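Local coordinates for ssDNA binding protein (PDB 4PSN) that binds single-stranded DNA, probably trapping it in a tunnel system formed between the subunits of its assembly, at residues 23-28 against 41-46; 73-78 against 87-92; 163-168 against 211-216; 169-174 against 204-209. All coordinates share one frame; numbering follows the deposited sequence. Where two conformers were deposited one is given.

Contact 1: 23-28 against 41-46; sequences RVLFAQ and KDVAMA
Helix segments 23-28 and 41-46 run roughly antiparallel, with N-to-C directions 148° apart. Their axes come within 9.7 Å, an ordinary spacing for packed helices. F26 and V43 mark the closest backbone approach. V43 points at the other helix and meets both L25 and F26. Its CG1 sits squarely over one face of the F26 ring, 3.6 Å from the ring centroid and 1° off the normal, a CH-pi contact. CG1 is anti to the backbone N (chi1 -180°), which carries it out from the helix to the ring. The far end of the ring reaches A44, with CZ 4.1 Å from A44 CB. L25 and V43 lie alongside with reversed directions, L25 CG 3.9 Å from V43 CG1. L25 CD2 also meets A46 CB at 4.0 Å. Cutting F26 back to an alanine is likely to leave V43 CG1 without the ring it lies over and open a gap beside A44. I33 of helix 30-34 touches both F26 and V43. F85 of strand 83-97 lies against A46. This is apolar helix-helix packing of a helical hairpin, in which helices 17-28 and 40-61 are joined through short helix 30-34 in the ThermoDBP-related N-terminal region.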
loop_
_atom_site.group_PDB
_atom_site.type_symbol
_atom_site.label_atom_id
_atom_site.label_comp_id
_atom_site.label_asym_id
_atom_site.label_seq_id
_atom_site.Cartn_x
_atom_site.Cartn_y
_atom_site.Cartn_z
ATOM N N ARG C 23 10.229 6.333 -6.323
ATOM C CA ARG C 23 9.199 5.408 -6.792
ATOM C C ARG C 23 7.839 6.065 -7.024
ATOM O O ARG C 23 7.157 5.763 -8.007
ATOM C CB ARG C 23 9.076 4.209 -5.849
ATOM C CG ARG C 23 10.265 3.271 -5.980
ATOM C CD ARG C 23 10.236 2.159 -4.950
ATOM N NE ARG C 23 11.455 1.355 -5.008
ATOM C CZ ARG C 23 11.837 0.509 -4.057
ATOM N NH1 ARG C 23 11.095 0.357 -2.969
ATOM N NH2 ARG C 23 12.961 -0.180 -4.189
ATOM N N VAL C 24 7.449 6.960 -6.118
ATOM C CA VAL C 24 6.191 7.674 -6.251
ATOM C C VAL C 24 6.206 8.600 -7.481
ATOM O O VAL C 24 5.216 8.698 -8.212
ATOM C CB VAL C 24 5.863 8.475 -4.968
ATOM C CG1 VAL C 24 4.667 9.401 -5.189
ATOM C CG2 VAL C 24 5.618 7.523 -3.780
ATOM N N LEU C 25 7.326 9.278 -7.718
ATOM C CA LEU C 25 7.404 10.197 -8.854
ATOM C C LEU C 25 7.293 9.426 -10.165
ATOM O O LEU C 25 6.609 9.853 -11.098
ATOM C CB LEU C 25 8.700 10.996 -8.835
ATOM C CG LEU C 25 8.738 12.114 -9.874
ATOM C CD1 LEU C 25 7.618 13.110 -9.581
ATOM C CD2 LEU C 25 10.087 12.823 -9.859
ATOM N N PHE C 26 7.969 8.287 -10.233
ATOM C CA PHE C 26 7.880 7.453 -11.416
ATOM C C PHE C 26 6.457 6.935 -11.633
ATOM O O PHE C 26 5.979 6.905 -12.759
ATOM C CB PHE C 26 8.882 6.302 -11.356
ATOM C CG PHE C 26 10.194 6.608 -12.030
ATOM C CD1 PHE C 26 10.309 6.541 -13.417
ATOM C CD2 PHE C 26 11.314 6.951 -11.280
ATOM C CE1 PHE C 26 11.510 6.828 -14.045
ATOM C CE2 PHE C 26 12.520 7.233 -11.897
ATOM C CZ PHE C 26 12.619 7.173 -13.291
ATOM N N ALA C 27 5.790 6.527 -10.561
ATOM C CA ALA C 27 4.420 6.019 -10.670
ATOM C C ALA C 27 3.479 7.102 -11.182
ATOM O O ALA C 27 2.614 6.835 -12.018
ATOM C CB ALA C 27 3.933 5.482 -9.339
ATOM N N GLN C 28 3.657 8.325 -10.689
ATOM C CA GLN C 28 2.797 9.434 -11.072
ATOM C C GLN C 28 3.049 9.920 -12.496
ATOM O O GLN C 28 2.161 10.481 -13.128
ATOM C CB GLN C 28 2.953 10.609 -10.094
ATOM C CG GLN C 28 2.426 10.330 -8.681
ATOM C CD GLN C 28 2.363 11.585 -7.845
ATOM O OE1 GLN C 28 2.941 12.606 -8.205
ATOM N NE2 GLN C 28 1.641 11.526 -6.734
ATOM N N LYS C 41 14.944 9.597 -18.010
ATOM C CA LYS C 41 16.058 10.410 -17.530
ATOM C C LYS C 41 15.563 11.670 -16.831
ATOM O O LYS C 41 16.057 12.021 -15.756
ATOM C CB LYS C 41 16.985 10.788 -18.688
ATOM C CG LYS C 41 18.225 11.557 -18.265
ATOM C CD LYS C 41 19.173 11.761 -19.446
ATOM C CE LYS C 41 20.511 12.343 -18.996
ATOM N NZ LYS C 41 21.518 12.421 -20.101
ATOM N N ASP C 42 14.600 12.347 -17.462
ATOM C CA ASP C 42 13.975 13.546 -16.914
ATOM C C ASP C 42 13.469 13.284 -15.510
ATOM O O ASP C 42 13.769 14.027 -14.576
ATOM C CB ASP C 42 12.771 13.957 -17.768
ATOM C CG ASP C 42 13.163 14.512 -19.120
ATOM O OD1 ASP C 42 14.213 15.184 -19.212
ATOM O OD2 ASP C 42 12.404 14.286 -20.088
ATOM N N VAL C 43 12.673 12.230 -15.381
ATOM C CA VAL C 43 12.087 11.856 -14.106
ATOM C C VAL C 43 13.154 11.450 -13.082
ATOM O O VAL C 43 13.077 11.848 -11.925
ATOM C CB VAL C 43 11.048 10.721 -14.279
ATOM C CG1 VAL C 43 10.424 10.337 -12.930
ATOM C CG2 VAL C 43 9.961 11.138 -15.294
ATOM N N ALA C 44 14.143 10.663 -13.511
ATOM C CA ALA C 44 15.203 10.205 -12.612
ATOM C C ALA C 44 15.972 11.393 -12.043
ATOM O O ALA C 44 16.327 11.408 -10.864
ATOM C CB ALA C 44 16.157 9.243 -13.328
HETATM N N MSE C 45 16.206 12.401 -12.876
HETATM C CA MSE C 45 16.967 13.572 -12.448
HETATM C C MSE C 45 16.162 14.466 -11.538
HETATM O O MSE C 45 16.685 15.017 -10.563
HETATM C CB MSE C 45 17.437 14.379 -13.644
HETATM C CG MSE C 45 18.562 13.724 -14.421
HETATM SE SE MSE C 45 18.952 14.806 -16.003
HETATM C CE MSE C 45 18.583 16.568 -15.236
ATOM N N ALA C 46 14.892 14.638 -11.875
ATOM C CA ALA C 46 13.987 15.393 -11.014
ATOM C C ALA C 46 13.956 14.790 -9.612
ATOM O O ALA C 46 14.092 15.498 -8.610
ATOM C CB ALA C 46 12.579 15.438 -11.623
#

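Contact 2: 73-78 against 87-92; sequences QIDYEV and FSTLRV
The R91 guanidinium carries the side-chain amide of Q73 over one face, the two planes 23° apart and stacked. Q73 NE2 lies 3.9 Å above the guanidinium plane, over its centre. The two side chains extend alongside one another in the same direction. Q73 OE1 and R91 NH1 are near each other, but the angle is too poor for a hydrogen bond. Both groups are instead held by D31 of the third subunit, which accepts a hydrogen bond from Q73 NE2 and forms a salt bridge with R91 NH1. The second flat group is the F87 ring. I74 CD1 rests over one of its faces, 4.0 Å from the centroid and 29° off the normal.

Two backbone bonds join Q73 and R91 as an antiparallel hydrogen-bonded pair: Q73 N to R91 O at 3.0 Å, and R91 N to Q73 O at 2.9 Å. Just before R91 the chain makes a type I turn, F87 to L90. There T89 OG1 takes the N-H of D75 at 2.8 Å. T89 OG1 sits between its own backbone N and carbonyl carbon (chi1 67°), which aims it at that N-H. The same oxygen also bonds D86 O. A water bridges Q73 NE2, D75 OD1 and T89 O. D75 OD1 bonds T6 OG1 as well.

The pair belongs to the hairpin of strands 69-78 and 83-97, with strand 6-13 on the other side of 69-78. Helix 40-61 packs on the apolar side, where L50 touches F87 and L57 touches L90.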
loop_
_atom_site.group_PDB
_atom_site.type_symbol
_atom_site.label_atom_id
_atom_site.label_comp_id
_atom_site.label_asym_id
_atom_site.label_seq_id
_atom_site.Cartn_x
_atom_site.Cartn_y
_atom_site.Cartn_z
ATOM N N GLN C 73 5.698 15.979 1.292
ATOM C CA GLN C 73 4.869 16.267 0.151
ATOM C C GLN C 73 5.337 17.572 -0.449
ATOM O O GLN C 73 5.801 18.472 0.264
ATOM C CB GLN C 73 3.382 16.309 0.533
ATOM C CG GLN C 73 2.963 17.467 1.397
ATOM C CD GLN C 73 1.445 17.610 1.444
ATOM O OE1 GLN C 73 0.749 16.732 1.961
ATOM N NE2 GLN C 73 0.922 18.711 0.875
ATOM N N ILE C 74 5.264 17.657 -1.769
ATOM C CA ILE C 74 5.613 18.888 -2.463
ATOM C C ILE C 74 4.893 18.891 -3.800
ATOM O O ILE C 74 4.773 17.848 -4.435
ATOM C CB ILE C 74 7.132 18.981 -2.669
ATOM C CG1 ILE C 74 7.525 20.309 -3.316
ATOM C CG2 ILE C 74 7.640 17.784 -3.489
ATOM C CD1 ILE C 74 9.065 20.452 -3.440
ATOM N N ASP C 75 4.374 20.042 -4.204
ATOM C CA ASP C 75 3.670 20.133 -5.477
ATOM C C ASP C 75 4.677 20.255 -6.617
ATOM O O ASP C 75 5.813 20.699 -6.410
ATOM C CB ASP C 75 2.722 21.343 -5.504
ATOM C CG ASP C 75 1.550 21.218 -4.516
ATOM O OD1 ASP C 75 1.338 20.135 -3.923
ATOM O OD2 ASP C 75 0.830 22.224 -4.349
ATOM N N TYR C 76 4.262 19.869 -7.823
ATOM C CA TYR C 76 5.113 20.052 -9.000
ATOM C C TYR C 76 4.310 20.306 -10.261
ATOM O O TYR C 76 3.129 19.948 -10.362
ATOM C CB TYR C 76 6.070 18.865 -9.224
ATOM C CG TYR C 76 5.370 17.569 -9.550
ATOM C CD1 TYR C 76 5.092 17.217 -10.862
ATOM C CD2 TYR C 76 4.987 16.695 -8.543
ATOM C CE1 TYR C 76 4.446 16.034 -11.162
ATOM C CE2 TYR C 76 4.351 15.499 -8.836
ATOM C CZ TYR C 76 4.077 15.178 -10.148
ATOM O OH TYR C 76 3.436 13.998 -10.440
ATOM N N GLU C 77 4.981 20.930 -11.218
ATOM C CA GLU C 77 4.388 21.314 -12.477
ATOM C C GLU C 77 5.162 20.631 -13.590
ATOM O O GLU C 77 6.390 20.687 -13.644
ATOM C CB GLU C 77 4.463 22.832 -12.632
ATOM C CG GLU C 77 3.992 23.376 -13.968
ATOM C CD GLU C 77 4.032 24.901 -14.018
ATOM O OE1 GLU C 77 4.885 25.502 -13.326
ATOM O OE2 GLU C 77 3.202 25.498 -14.739
ATOM N N VAL C 78 4.440 19.952 -14.464
ATOM C CA VAL C 78 5.033 19.394 -15.659
ATOM C C VAL C 78 4.409 20.088 -16.851
ATOM O O VAL C 78 3.186 20.089 -17.005
ATOM C CB VAL C 78 4.717 17.906 -15.796
ATOM C CG1 VAL C 78 5.377 17.352 -17.064
ATOM C CG2 VAL C 78 5.178 17.153 -14.577
ATOM N N PHE C 87 8.801 24.795 -4.244
ATOM C CA PHE C 87 9.277 24.575 -2.888
ATOM C C PHE C 87 8.496 25.329 -1.819
ATOM O O PHE C 87 8.610 25.011 -0.641
ATOM C CB PHE C 87 10.783 24.781 -2.780
ATOM C CG PHE C 87 11.584 23.672 -3.413
ATOM C CD1 PHE C 87 11.871 22.521 -2.707
ATOM C CD2 PHE C 87 12.037 23.781 -4.718
ATOM C CE1 PHE C 87 12.612 21.490 -3.290
ATOM C CE2 PHE C 87 12.776 22.762 -5.304
ATOM C CZ PHE C 87 13.063 21.613 -4.591
ATOM N N SER C 88 7.674 26.292 -2.228
ATOM C CA SER C 88 6.766 26.955 -1.292
ATOM C C SER C 88 5.645 26.011 -0.836
ATOM O O SER C 88 4.889 26.329 0.081
ATOM C CB SER C 88 6.166 28.232 -1.896
ATOM O OG SER C 88 5.122 27.936 -2.811
ATOM N N THR C 89 5.540 24.844 -1.467
ATOM C CA THR C 89 4.519 23.881 -1.058
ATOM C C THR C 89 5.127 22.690 -0.344
ATOM O O THR C 89 4.441 21.715 -0.044
ATOM C CB THR C 89 3.724 23.357 -2.255
ATOM O OG1 THR C 89 4.593 22.579 -3.086
ATOM C CG2 THR C 89 3.141 24.526 -3.059
ATOM N N LEU C 90 6.422 22.760 -0.081
ATOM C CA LEU C 90 7.094 21.655 0.577
ATOM C C LEU C 90 6.595 21.541 2.012
ATOM O O LEU C 90 6.570 22.521 2.748
ATOM C CB LEU C 90 8.613 21.853 0.558
ATOM C CG LEU C 90 9.382 20.823 1.383
ATOM C CD1 LEU C 90 9.203 19.430 0.804
ATOM C CD2 LEU C 90 10.864 21.200 1.466
ATOM N N ARG C 91 6.191 20.342 2.405
ATOM C CA ARG C 91 5.761 20.111 3.772
ATOM C C ARG C 91 6.437 18.856 4.268
ATOM O O ARG C 91 6.428 17.835 3.592
ATOM C CB ARG C 91 4.242 19.958 3.845
ATOM C CG ARG C 91 3.738 19.594 5.227
ATOM C CD ARG C 91 2.317 19.028 5.180
ATOM N NE ARG C 91 1.339 20.017 4.737
ATOM C CZ ARG C 91 0.059 19.746 4.495
ATOM N NH1 ARG C 91 -0.403 18.509 4.649
ATOM N NH2 ARG C 91 -0.758 20.714 4.096
ATOM N N VAL C 92 7.047 18.936 5.444
ATOM C CA VAL C 92 7.723 17.779 6.005
ATOM C C VAL C 92 7.206 17.559 7.415
ATOM O O VAL C 92 7.024 18.509 8.169
ATOM C CB VAL C 92 9.259 17.957 6.004
ATOM C CG1 VAL C 92 9.925 16.848 6.809
ATOM C CG2 VAL C 92 9.806 17.969 4.572
HETATM O O HOH W 1 2.385 20.216 -1.130
#

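Contact 3: 163-168 against 211-216; sequences RGAVVE and RVVNEI
Strand 163-166 crosses helix segment 211-216 at 126° between N-to-C directions, with the axes 7.3 Å apart at closest. A165 and V213 make the nearest backbone approach. The contact is van der Waals packing and rests on three helix residues. A165 CB points at the helix and is met by two valines, from directions roughly at right angles. V212 CG1 touches it at 3.6 Å and V213 CG2 at 3.8 Å. V213 CG2 also lies 3.5 Å from A165 O, so this methyl meets the backbone of the strand as well as its side chain. It is anti to the carbonyl carbon of V213, while the touching CG1 of V212 is anti to its own backbone N (chi1 166°). The two residues thus use different branches to reach the same methyl group. One turn on from V212, I216 CD1 packs directly on the backbone at G164. CD1 is 3.8 Å from G164 CA and 4.1 Å from R163 O. The isoleucine continues onto A150 and I152 of strand 146-155, and so spans two neighbouring strands. L173 of strand 172-180 lies beside A165. The outer surface of the helix meets the fourth subunit, and E215 there pairs between subunits with R163 of the fourth subunit. This is helix-on-sheet packing: helix 206-218 lies across the antiparallel sheet of the Thermo-DBP-RP2 C-terminal domain.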
loop_
_atom_site.group_PDB
_atom_site.type_symbol
_atom_site.label_atom_id
_atom_site.label_comp_id
_atom_site.label_asym_id
_atom_site.label_seq_id
_atom_site.Cartn_x
_atom_site.Cartn_y
_atom_site.Cartn_z
ATOM N N ARG C 163 -30.063 2.996 19.960
ATOM C CA ARG C 163 -28.958 2.721 19.039
ATOM C C ARG C 163 -27.872 3.760 19.231
ATOM O O ARG C 163 -28.105 4.784 19.852
ATOM C CB ARG C 163 -29.407 2.645 17.565
ATOM C CG ARG C 163 -30.311 3.749 17.056
ATOM C CD ARG C 163 -31.715 3.579 17.628
ATOM N NE ARG C 163 -32.750 4.266 16.866
ATOM C CZ ARG C 163 -33.686 5.037 17.413
ATOM N NH1 ARG C 163 -34.601 5.617 16.646
ATOM N NH2 ARG C 163 -33.709 5.232 18.730
ATOM N N GLY C 164 -26.684 3.500 18.720
ATOM C CA GLY C 164 -25.608 4.442 18.945
ATOM C C GLY C 164 -24.302 3.904 18.444
ATOM O O GLY C 164 -24.269 2.862 17.800
ATOM N N ALA C 165 -23.219 4.617 18.747
ATOM C CA ALA C 165 -21.919 4.259 18.225
ATOM C C ALA C 165 -20.848 4.915 19.088
ATOM O O ALA C 165 -21.091 5.982 19.635
ATOM C CB ALA C 165 -21.798 4.769 16.781
ATOM N N VAL C 166 -19.676 4.277 19.194
ATOM C CA VAL C 166 -18.488 4.916 19.778
ATOM C C VAL C 166 -17.294 4.647 18.868
ATOM O O VAL C 166 -17.279 3.675 18.101
ATOM C CB VAL C 166 -18.175 4.394 21.209
ATOM C CG1 VAL C 166 -19.342 4.693 22.184
ATOM C CG2 VAL C 166 -17.890 2.916 21.180
ATOM N N VAL C 167 -16.289 5.504 18.939
ATOM C CA VAL C 167 -15.098 5.333 18.118
ATOM C C VAL C 167 -13.912 4.834 18.946
ATOM O O VAL C 167 -12.943 4.315 18.396
ATOM C CB VAL C 167 -14.706 6.642 17.411
ATOM C CG1 VAL C 167 -15.841 7.121 16.535
ATOM C CG2 VAL C 167 -14.315 7.707 18.440
ATOM N N GLU C 168 -13.997 4.992 20.264
ATOM C CA GLU C 168 -12.937 4.531 21.168
ATOM C C GLU C 168 -13.611 3.828 22.324
ATOM O O GLU C 168 -14.727 4.192 22.681
ATOM C CB GLU C 168 -12.139 5.717 21.729
ATOM C CG GLU C 168 -11.285 6.456 20.697
ATOM C CD GLU C 168 -10.731 7.773 21.245
ATOM O OE1 GLU C 168 -10.884 8.038 22.465
ATOM O OE2 GLU C 168 -10.146 8.546 20.458
ATOM N N ARG C 211 -19.707 8.335 11.324
ATOM C CA ARG C 211 -20.892 8.776 10.592
ATOM C C ARG C 211 -22.163 8.676 11.448
ATOM O O ARG C 211 -23.011 9.573 11.434
ATOM C CB ARG C 211 -21.041 7.942 9.313
ATOM C CG ARG C 211 -22.245 8.268 8.467
ATOM C CD ARG C 211 -21.861 9.069 7.237
ATOM N NE ARG C 211 -20.812 8.422 6.439
ATOM C CZ ARG C 211 -19.943 9.097 5.690
ATOM N NH1 ARG C 211 -20.007 10.419 5.655
ATOM N NH2 ARG C 211 -19.007 8.462 4.993
ATOM N N VAL C 212 -22.301 7.582 12.192
ATOM C CA VAL C 212 -23.477 7.397 13.040
ATOM C C VAL C 212 -23.509 8.427 14.185
ATOM O O VAL C 212 -24.552 9.026 14.482
ATOM C CB VAL C 212 -23.557 5.958 13.598
ATOM C CG1 VAL C 212 -24.582 5.865 14.737
ATOM C CG2 VAL C 212 -23.902 4.960 12.473
ATOM N N VAL C 213 -22.363 8.630 14.824
ATOM C CA VAL C 213 -22.251 9.622 15.893
ATOM C C VAL C 213 -22.679 10.996 15.380
ATOM O O VAL C 213 -23.497 11.676 16.000
ATOM C CB VAL C 213 -20.806 9.662 16.454
ATOM C CG1 VAL C 213 -20.615 10.815 17.462
ATOM C CG2 VAL C 213 -20.460 8.332 17.083
ATOM N N ASN C 214 -22.138 11.404 14.238
ATOM C CA ASN C 214 -22.492 12.704 13.665
ATOM C C ASN C 214 -23.962 12.834 13.287
ATOM O O ASN C 214 -24.572 13.875 13.513
ATOM C CB ASN C 214 -21.610 13.029 12.453
ATOM C CG ASN C 214 -20.213 13.466 12.860
ATOM O OD1 ASN C 214 -19.996 13.918 13.990
ATOM N ND2 ASN C 214 -19.259 13.336 11.941
ATOM N N GLU C 215 -24.528 11.782 12.708
ATOM C CA GLU C 215 -25.926 11.832 12.316
ATOM C C GLU C 215 -26.809 11.929 13.558
ATOM O O GLU C 215 -27.842 12.593 13.543
ATOM C CB GLU C 215 -26.343 10.614 11.498
ATOM C CG GLU C 215 -27.830 10.664 11.138
ATOM C CD GLU C 215 -28.322 9.455 10.351
ATOM O OE1 GLU C 215 -27.497 8.574 10.018
ATOM O OE2 GLU C 215 -29.546 9.392 10.068
ATOM N N ILE C 216 -26.410 11.255 14.628
ATOM C CA ILE C 216 -27.171 11.344 15.872
ATOM C C ILE C 216 -27.016 12.724 16.494
ATOM O O ILE C 216 -27.982 13.342 16.899
ATOM C CB ILE C 216 -26.715 10.290 16.897
ATOM C CG1 ILE C 216 -27.150 8.893 16.456
ATOM C CG2 ILE C 216 -27.261 10.646 18.283
ATOM C CD1 ILE C 216 -26.665 7.784 17.407
#

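Contact 4: 169-174 against 204-209; sequences PTPLLL and VEKREA
One hydrogen bond joins 169-174 to 204-209: V204 N donates to P171 O at 3.1 Å. The bond is nearly straight at the hydrogen, 171°, but the donor stands 42° out of the carbonyl plane. The other contacts across the segments are van der Waals packing, mostly apolar. The P171 ring packs on the start of the helix, with CG 3.7 Å from K206 CA and CB 3.4 Å from V204 O. In the conformer given, L173 CD1 lies 3.8 Å from A209 CB. The same methyl meets V204 CG2 at 3.8 Å, while L173 CD2 touches V204 CG1. V204 thus touches both methyls of L173. A glycine in place of V204 would probably leave L173 CD2 without its partner here and CD1 resting mainly on A209, and would open a gap beside P171. Charged partners lie elsewhere: E205 pairs with R23 of the second subunit, and E208 with R207 and R211 of the fourth. Within 204-209, E208 OE1 accepts a hydrogen bond from E205 N at 3.1 Å, met from above the carboxylate plane. E205 is the N-cap, so this bond is one half of a capping box at the N terminus of helix 206-218, packed against the start of strand 172-180.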
loop_
_atom_site.group_PDB
_atom_site.type_symbol
_atom_site.label_atom_id
_atom_site.label_comp_id
_atom_site.label_asym_id
_atom_site.label_seq_id
_atom_site.Cartn_x
_atom_site.Cartn_y
_atom_site.Cartn_z
ATOM N N PRO C 169 -12.931 2.850 22.951
ATOM C CA PRO C 169 -11.552 2.445 22.684
ATOM C C PRO C 169 -11.427 1.542 21.458
ATOM O O PRO C 169 -10.324 1.160 21.113
ATOM C CB PRO C 169 -11.156 1.676 23.952
ATOM C CG PRO C 169 -12.474 1.118 24.476
ATOM C CD PRO C 169 -13.488 2.181 24.145
ATOM N N THR C 170 -12.547 1.204 20.833
ATOM C CA THR C 170 -12.554 0.487 19.570
ATOM C C THR C 170 -13.884 0.847 18.905
ATOM O O THR C 170 -14.858 1.115 19.598
ATOM C CB THR C 170 -12.417 -1.039 19.780
ATOM O OG1 THR C 170 -12.132 -1.674 18.529
ATOM C CG2 THR C 170 -13.692 -1.635 20.402
ATOM N N PRO C 171 -13.913 0.931 17.569
ATOM C CA PRO C 171 -15.159 1.396 16.943
ATOM C C PRO C 171 -16.295 0.367 17.047
ATOM O O PRO C 171 -16.151 -0.780 16.600
ATOM C CB PRO C 171 -14.755 1.639 15.482
ATOM C CG PRO C 171 -13.240 1.823 15.522
ATOM C CD PRO C 171 -12.805 0.840 16.600
ATOM N N LEU C 172 -17.412 0.799 17.631
ATOM C CA LEU C 172 -18.555 -0.076 17.914
ATOM C C LEU C 172 -19.871 0.559 17.518
ATOM O O LEU C 172 -20.101 1.745 17.743
ATOM C CB LEU C 172 -18.635 -0.409 19.403
ATOM C CG LEU C 172 -17.460 -1.179 19.993
ATOM C CD1 LEU C 172 -17.576 -1.188 21.509
ATOM C CD2 LEU C 172 -17.446 -2.600 19.440
ATOM N N LEU C 173 -20.737 -0.249 16.917
ATOM C CA LEU C 173 -22.053 0.199 16.519
ATOM C C LEU C 173 -23.120 -0.598 17.260
ATOM O O LEU C 173 -23.178 -1.819 17.156
ATOM C CB LEU C 173 -22.229 0.041 15.010
ATOM C CG LEU C 173 -22.318 1.338 14.213
ATOM C CD1 LEU C 173 -21.158 2.243 14.540
ATOM C CD2 LEU C 173 -22.366 1.039 12.717
ATOM N N LEU C 174 -23.944 0.097 18.029
ATOM C CA LEU C 174 -25.075 -0.541 18.684
ATOM C C LEU C 174 -26.271 -0.425 17.742
ATOM O O LEU C 174 -26.762 0.675 17.496
ATOM C CB LEU C 174 -25.369 0.143 20.022
ATOM C CG LEU C 174 -26.566 -0.373 20.820
ATOM C CD1 LEU C 174 -26.274 -1.752 21.385
ATOM C CD2 LEU C 174 -26.926 0.612 21.935
ATOM N N VAL C 204 -16.921 -2.348 13.979
ATOM C CA VAL C 204 -16.952 -1.783 12.638
ATOM C C VAL C 204 -15.677 -1.002 12.354
ATOM O O VAL C 204 -14.822 -0.844 13.224
ATOM C CB VAL C 204 -18.161 -0.834 12.467
ATOM C CG1 VAL C 204 -19.479 -1.615 12.596
ATOM C CG2 VAL C 204 -18.093 0.282 13.487
ATOM N N GLU C 205 -15.548 -0.507 11.136
ATOM C CA GLU C 205 -14.477 0.447 10.848
ATOM C C GLU C 205 -14.795 1.805 11.452
ATOM O O GLU C 205 -15.966 2.168 11.600
ATOM C CB GLU C 205 -14.238 0.546 9.339
ATOM C CG GLU C 205 -13.746 -0.768 8.743
ATOM C CD GLU C 205 -13.094 -0.629 7.355
ATOM O OE1 GLU C 205 -13.190 0.450 6.733
ATOM O OE2 GLU C 205 -12.482 -1.619 6.889
ATOM N N LYS C 206 -13.746 2.543 11.812
ATOM C CA LYS C 206 -13.887 3.811 12.508
ATOM C C LYS C 206 -14.817 4.812 11.800
ATOM O O LYS C 206 -15.654 5.465 12.441
ATOM C CB LYS C 206 -12.501 4.435 12.740
ATOM C CG LYS C 206 -12.512 5.604 13.713
ATOM C CD LYS C 206 -11.143 6.280 13.785
ATOM C CE LYS C 206 -10.970 7.068 15.081
ATOM N NZ LYS C 206 -9.827 8.030 15.061
ATOM N N ARG C 207 -14.673 4.943 10.485
ATOM C CA ARG C 207 -15.536 5.852 9.720
ATOM C C ARG C 207 -17.035 5.521 9.846
ATOM O O ARG C 207 -17.878 6.421 9.825
ATOM C CB ARG C 207 -15.120 5.882 8.240
ATOM C CG ARG C 207 -15.830 6.951 7.404
ATOM C CD ARG C 207 -15.236 7.054 5.982
ATOM N NE ARG C 207 -13.876 7.599 5.994
ATOM C CZ ARG C 207 -12.768 6.895 5.764
ATOM N NH1 ARG C 207 -12.836 5.599 5.475
ATOM N NH2 ARG C 207 -11.582 7.496 5.817
ATOM N N GLU C 208 -17.377 4.245 9.975
ATOM C CA GLU C 208 -18.786 3.888 10.068
ATOM C C GLU C 208 -19.325 4.448 11.375
ATOM O O GLU C 208 -20.432 4.991 11.418
ATOM C CB GLU C 208 -18.987 2.373 10.038
ATOM C CG GLU C 208 -18.367 1.678 8.824
ATOM C CD GLU C 208 -18.646 0.170 8.816
ATOM O OE1 GLU C 208 -17.691 -0.629 8.930
ATOM O OE2 GLU C 208 -19.827 -0.211 8.702
ATOM N N ALA C 209 -18.531 4.306 12.438
ATOM C CA ALA C 209 -18.951 4.758 13.755
ATOM C C ALA C 209 -19.022 6.272 13.742
ATOM O O ALA C 209 -19.952 6.847 14.270
ATOM C CB ALA C 209 -17.993 4.254 14.854
#

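In the fold
From the N terminus, contact 1 closes first, bringing helix 17-28 against helix 40-61. Contact 2 then closes the hairpin of strands 69-78 and 83-97. The two lie in series and touch, Q28 bonding Y76, so helices and sheet form one N-terminal unit. Helix 100-113 follows before the C-terminal sheet. There contact 3 spans from strand 159-166 to helix 206-218. Contact 4 falls within that span, tying strand 172-180 to the start of the same helix. Their centres are 8 Å apart, and backbone bonds link the two strands. Contacts 1 and 3 are about 24 Å apart at their nearest atoms, in separate parts of the chain.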